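Local coordinates for protein acetate CoA-transferase subunit beta (Escherichia coli DH5[alpha], PDB 5DBN) that forms the beta subunit of a coenzyme A transferase that moves CoA from acetyl-CoA to acetoacetate and other short-chain fatty acids during their degradation, at residues D188-L192 against A193-A197; R175-G179 against K180-T184. One frame throughout, in Å; residues are numbered along the deposited sequence.

Contact 1: residues D188-L192 against A193-A197; sequences DGCDL and ATVRA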
loop_
_atom_site.group_PDB
_atom_site.type_symbol
_atom_site.label_atom_id
_atom_site.label_comp_id
_atom_site.label_asym_id
_atom_site.label_seq_id
_atom_site.Cartn_x
_atom_site.Cartn_y
_atom_site.Cartn_z
ATOM N N ASP B 188 -28.676 29.815 -21.652
ATOM C CA ASP B 188 -29.270 30.917 -22.402
ATOM C C ASP B 188 -29.797 30.439 -23.752
ATOM O O ASP B 188 -29.153 29.647 -24.438
ATOM C CB ASP B 188 -28.251 32.040 -22.600
ATOM C CG ASP B 188 -28.037 32.861 -21.342
ATOM O OD1 ASP B 188 -29.041 33.313 -20.749
ATOM O OD2 ASP B 188 -26.869 33.055 -20.945
ATOM N N GLY B 189 -30.974 30.935 -24.122
ATOM C CA GLY B 189 -31.632 30.532 -25.353
ATOM C C GLY B 189 -32.498 29.302 -25.150
ATOM O O GLY B 189 -33.128 28.816 -26.091
ATOM N N CYS B 190 -32.535 28.811 -23.913
ATOM C CA CYS B 190 -33.332 27.641 -23.554
ATOM C C CYS B 190 -34.315 28.010 -22.447
ATOM O O CYS B 190 -34.122 29.004 -21.745
ATOM C CB CYS B 190 -32.422 26.494 -23.105
ATOM S SG CYS B 190 -33.248 24.896 -22.920
ATOM N N ASP B 191 -35.376 27.219 -22.311
ATOM C CA ASP B 191 -36.391 27.443 -21.283
ATOM C C ASP B 191 -36.664 26.167 -20.490
ATOM O O ASP B 191 -36.210 25.085 -20.857
ATOM C CB ASP B 191 -37.686 27.965 -21.907
ATOM C CG ASP B 191 -38.105 27.176 -23.129
ATOM O OD1 ASP B 191 -38.611 26.047 -22.962
ATOM O OD2 ASP B 191 -37.935 27.690 -24.256
ATOM N N LEU B 192 -37.410 26.307 -19.400
ATOM C CA LEU B 192 -37.702 25.188 -18.512
ATOM C C LEU B 192 -38.498 24.077 -19.193
ATOM O O LEU B 192 -38.299 22.899 -18.900
ATOM C CB LEU B 192 -38.477 25.684 -17.289
ATOM C CG LEU B 192 -38.923 24.610 -16.291
ATOM C CD1 LEU B 192 -37.734 23.822 -15.760
ATOM C CD2 LEU B 192 -39.705 25.239 -15.153
ATOM N N ALA B 193 -39.404 24.452 -20.087
ATOM C CA ALA B 193 -40.266 23.478 -20.750
ATOM C C ALA B 193 -39.484 22.562 -21.687
ATOM O O ALA B 193 -39.784 21.372 -21.790
ATOM C CB ALA B 193 -41.367 24.187 -21.514
ATOM N N THR B 194 -38.486 23.117 -22.369
ATOM C CA THR B 194 -37.652 22.331 -23.271
ATOM C C THR B 194 -36.834 21.309 -22.484
ATOM O O THR B 194 -36.723 20.150 -22.884
ATOM C CB THR B 194 -36.700 23.218 -24.090
ATOM O OG1 THR B 194 -37.444 24.265 -24.727
ATOM C CG2 THR B 194 -35.978 22.395 -25.151
ATOM N N VAL B 195 -36.261 21.752 -21.370
ATOM C CA VAL B 195 -35.483 20.877 -20.500
ATOM C C VAL B 195 -36.375 19.767 -19.956
ATOM O O VAL B 195 -35.991 18.597 -19.951
ATOM C CB VAL B 195 -34.842 21.656 -19.325
ATOM C CG1 VAL B 195 -34.113 20.709 -18.374
ATOM C CG2 VAL B 195 -33.890 22.720 -19.846
ATOM N N ARG B 196 -37.567 20.143 -19.505
ATOM C CA ARG B 196 -38.535 19.181 -18.993
ATOM C C ARG B 196 -38.872 18.153 -20.071
ATOM O O ARG B 196 -38.903 16.952 -19.812
ATOM C CB ARG B 196 -39.806 19.896 -18.528
ATOM C CG ARG B 196 -40.646 19.090 -17.560
ATOM C CD ARG B 196 -40.354 19.472 -16.118
ATOM N NE ARG B 196 -40.952 20.758 -15.765
ATOM C CZ ARG B 196 -40.940 21.280 -14.542
ATOM N NH1 ARG B 196 -40.358 20.629 -13.541
ATOM N NH2 ARG B 196 -41.514 22.456 -14.320
ATOM N N ALA B 197 -39.117 18.643 -21.282
ATOM C CA ALA B 197 -39.450 17.789 -22.418
ATOM C C ALA B 197 -38.296 16.851 -22.772
ATOM O O ALA B 197 -38.513 15.704 -23.162
ATOM C CB ALA B 197 -39.826 18.640 -23.622
#

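Contact 2: residues R175-G179 against K180-T184; sequences RFIDG and KMWLT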
loop_
_atom_site.group_PDB
_atom_site.type_symbol
_atom_site.label_atom_id
_atom_site.label_comp_id
_atom_site.label_asym_id
_atom_site.label_seq_id
_atom_site.Cartn_x
_atom_site.Cartn_y
_atom_site.Cartn_z
ATOM N N ARG B 175 -28.092 19.618 -9.876
ATOM C CA ARG B 175 -27.334 19.232 -8.687
ATOM C C ARG B 175 -28.117 18.218 -7.852
ATOM O O ARG B 175 -29.336 18.327 -7.709
ATOM C CB ARG B 175 -26.993 20.454 -7.832
ATOM C CG ARG B 175 -26.042 21.435 -8.491
ATOM C CD ARG B 175 -25.609 22.513 -7.514
ATOM N NE ARG B 175 -24.830 23.568 -8.161
ATOM C CZ ARG B 175 -23.523 23.507 -8.404
ATOM N NH1 ARG B 175 -22.824 22.431 -8.071
ATOM N NH2 ARG B 175 -22.914 24.527 -8.994
ATOM N N PHE B 176 -27.407 17.232 -7.311
ATOM C CA PHE B 176 -28.007 16.244 -6.416
ATOM C C PHE B 176 -27.677 16.578 -4.965
ATOM O O PHE B 176 -26.526 16.468 -4.539
ATOM C CB PHE B 176 -27.525 14.830 -6.752
ATOM C CG PHE B 176 -27.958 14.345 -8.107
ATOM C CD1 PHE B 176 -29.166 13.688 -8.266
ATOM C CD2 PHE B 176 -27.154 14.535 -9.217
ATOM C CE1 PHE B 176 -29.569 13.237 -9.508
ATOM C CE2 PHE B 176 -27.552 14.085 -10.464
ATOM C CZ PHE B 176 -28.761 13.434 -10.608
ATOM N N ILE B 177 -28.701 16.979 -4.215
ATOM C CA ILE B 177 -28.528 17.433 -2.840
ATOM C C ILE B 177 -29.460 16.670 -1.905
ATOM O O ILE B 177 -30.682 16.760 -2.024
ATOM C CB ILE B 177 -28.805 18.945 -2.712
ATOM C CG1 ILE B 177 -28.038 19.713 -3.796
ATOM C CG2 ILE B 177 -28.442 19.433 -1.309
ATOM C CD1 ILE B 177 -28.259 21.211 -3.781
ATOM N N ASP B 178 -28.871 15.918 -0.980
ATOM C CA ASP B 178 -29.629 15.122 -0.017
ATOM C C ASP B 178 -30.628 14.195 -0.708
ATOM O O ASP B 178 -31.802 14.142 -0.337
ATOM C CB ASP B 178 -30.357 16.035 0.975
ATOM C CG ASP B 178 -29.401 16.845 1.830
ATOM O OD1 ASP B 178 -28.320 16.323 2.180
ATOM O OD2 ASP B 178 -29.732 18.005 2.156
ATOM N N GLY B 179 -30.155 13.477 -1.724
ATOM C CA GLY B 179 -30.961 12.476 -2.401
ATOM C C GLY B 179 -31.807 13.020 -3.538
ATOM O O GLY B 179 -32.105 12.304 -4.495
ATOM N N LYS B 180 -32.185 14.290 -3.435
ATOM C CA LYS B 180 -33.073 14.925 -4.408
ATOM C C LYS B 180 -32.317 15.640 -5.521
ATOM O O LYS B 180 -31.238 16.192 -5.308
ATOM C CB LYS B 180 -33.996 15.900 -3.680
ATOM C CG LYS B 180 -34.993 15.201 -2.776
ATOM C CD LYS B 180 -36.006 16.160 -2.185
ATOM C CE LYS B 180 -35.334 17.104 -1.192
ATOM N NZ LYS B 180 -34.788 16.332 -0.028
ATOM N N MET B 181 -32.914 15.622 -6.708
ATOM C CA MET B 181 -32.332 16.224 -7.897
ATOM C C MET B 181 -32.902 17.619 -8.122
ATOM O O MET B 181 -34.120 17.803 -8.140
ATOM C CB MET B 181 -32.591 15.332 -9.113
ATOM C CG MET B 181 -31.916 15.784 -10.392
ATOM S SD MET B 181 -32.339 14.699 -11.765
ATOM C CE MET B 181 -31.222 15.308 -13.025
ATOM N N TRP B 182 -32.015 18.594 -8.289
ATOM C CA TRP B 182 -32.414 19.988 -8.449
ATOM C C TRP B 182 -31.912 20.580 -9.759
ATOM O O TRP B 182 -30.730 20.479 -10.083
ATOM C CB TRP B 182 -31.892 20.824 -7.276
ATOM C CG TRP B 182 -32.640 20.592 -6.008
ATOM C CD1 TRP B 182 -32.356 19.672 -5.044
ATOM C CD2 TRP B 182 -33.803 21.297 -5.560
ATOM N NE1 TRP B 182 -33.273 19.756 -4.025
ATOM C CE2 TRP B 182 -34.172 20.748 -4.317
ATOM C CE3 TRP B 182 -34.568 22.339 -6.092
ATOM C CZ2 TRP B 182 -35.272 21.205 -3.598
ATOM C CZ3 TRP B 182 -35.660 22.791 -5.376
ATOM C CH2 TRP B 182 -36.003 22.227 -4.142
ATOM N N LEU B 183 -32.823 21.193 -10.507
ATOM C CA LEU B 183 -32.448 21.992 -11.665
ATOM C C LEU B 183 -32.026 23.370 -11.167
ATOM O O LEU B 183 -32.861 24.162 -10.731
ATOM C CB LEU B 183 -33.607 22.103 -12.658
ATOM C CG LEU B 183 -33.407 23.070 -13.828
ATOM C CD1 LEU B 183 -32.229 22.646 -14.691
ATOM C CD2 LEU B 183 -34.673 23.166 -14.665
ATOM N N THR B 184 -30.727 23.646 -11.224
ATOM C CA THR B 184 -30.177 24.862 -10.633
ATOM C C THR B 184 -29.857 25.948 -11.664
ATOM O O THR B 184 -29.873 27.134 -11.336
ATOM C CB THR B 184 -28.905 24.542 -9.824
ATOM O OG1 THR B 184 -27.970 23.840 -10.653
ATOM C CG2 THR B 184 -29.249 23.679 -8.614
HETATM O O HOH W 1 -25.717 25.568 -10.034
#

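Contact 1: residues D188-L192 against A193-A197
As N-cap, D191 bonds to T194 at the start of helix 192-197. Its OD1 accepts the backbone N-H of T194, N to OD1 3.0 Å, and meets it nearly along the C-O axis. The same OD1 takes the T194 hydroxyl, OG1 to OD1 2.8 Å. That donor stands 43° out of the carboxylate plane, on the same face as the first. With an alanine in place of the threonine the backbone bond would remain, but the D191 carboxylate would probably lose its second donor and be freer to turn. D191 CG sits between its own backbone N and carbonyl carbon (chi1 47°), which turns the carboxylate back onto the first turn.

L192 O accepts from R196 N at 2.9 Å. V195 N gives D191 O a weak bond, at 3.4 Å. C190 SG makes an apolar contact with V195 CG2 at 3.8 Å. L192 CD1 lies over the centre of one face of the R196 guanidinium, 4.2 Å above its plane, and L192 CD2 comes 3.4 Å from R196 NH2. F203 and V205 also touch R196. With two donors on OD1 and the positive helix-dipole end beside it, the D191 carboxylate is probably stabilised in its charged form.

Contact 2: residues R175-G179 against K180-T184
R175 and W182 pair through their backbones. R175 N donates to W182 O, and W182 N returns the bond to R175 O; both N-to-O distances are 2.8 Å. Towards the turn, I177 N donates to K180 O at 2.9 Å. The bond closing the turn is less direct: K180 N to I177 O is 3.2 Å, with the donor 61° out of the carbonyl plane. Between the two hydrogen-bonded pairs lies the non-hydrogen-bonded pair F176 and M181, where F176 CA also makes a CA-H...O contact with K180 O.

These bonds define a beta hairpin of strands 172-177 and 180-186, closed by a type I' turn from I177 to K180. G179 suits that turn, because a side chain at its backbone angles would jam against the carbonyl O of D178.

On the face of F176 and M181, both buried, the apolar side chains lie side by side and point the same way. M181 is extended, with CG anti to the backbone N (chi1 -174°), and runs along the CD1-CE1-CZ side of the F176 ring. Its CG is 3.6 Å from F176 CE1. Its SD is 4.7 Å from the ring centroid, an oblique Met-aromatic contact. On the opposite face, I177 CB approaches W182 CD1 loosely, at 4.3 Å.

The polar side chains R175 and T184 cross at about a right angle, and one water bridges them. It accepts from R175 NE and donates to T184 OG1, each at 2.9 Å. R175 NH2 forms a salt bridge with E14, and T184 OG1 bonds to V173 O.

The chain reaches contact 2 first. Residues 175-179 end strand 172-177, the tight turn reverses the chain, and residues 180-184 return on strand 180-186. This closes a hairpin within the large mixed sheet. Strand 180-186 then runs on into the loop that holds 188-191. Contact 1 closes there, capping helix 192-197. The contacts follow in series, neither nesting nor crossing, with centres about 18 Å apart. They still touch: L192 CD1 packs against L183 CD2. L183 also packs on V205 of strand 204-205, which borders strand 180-186, and L192 touches V205 too. The helix thus packs on the edge of the sheet formed, within this chain, by strands 180-186 and 204-205.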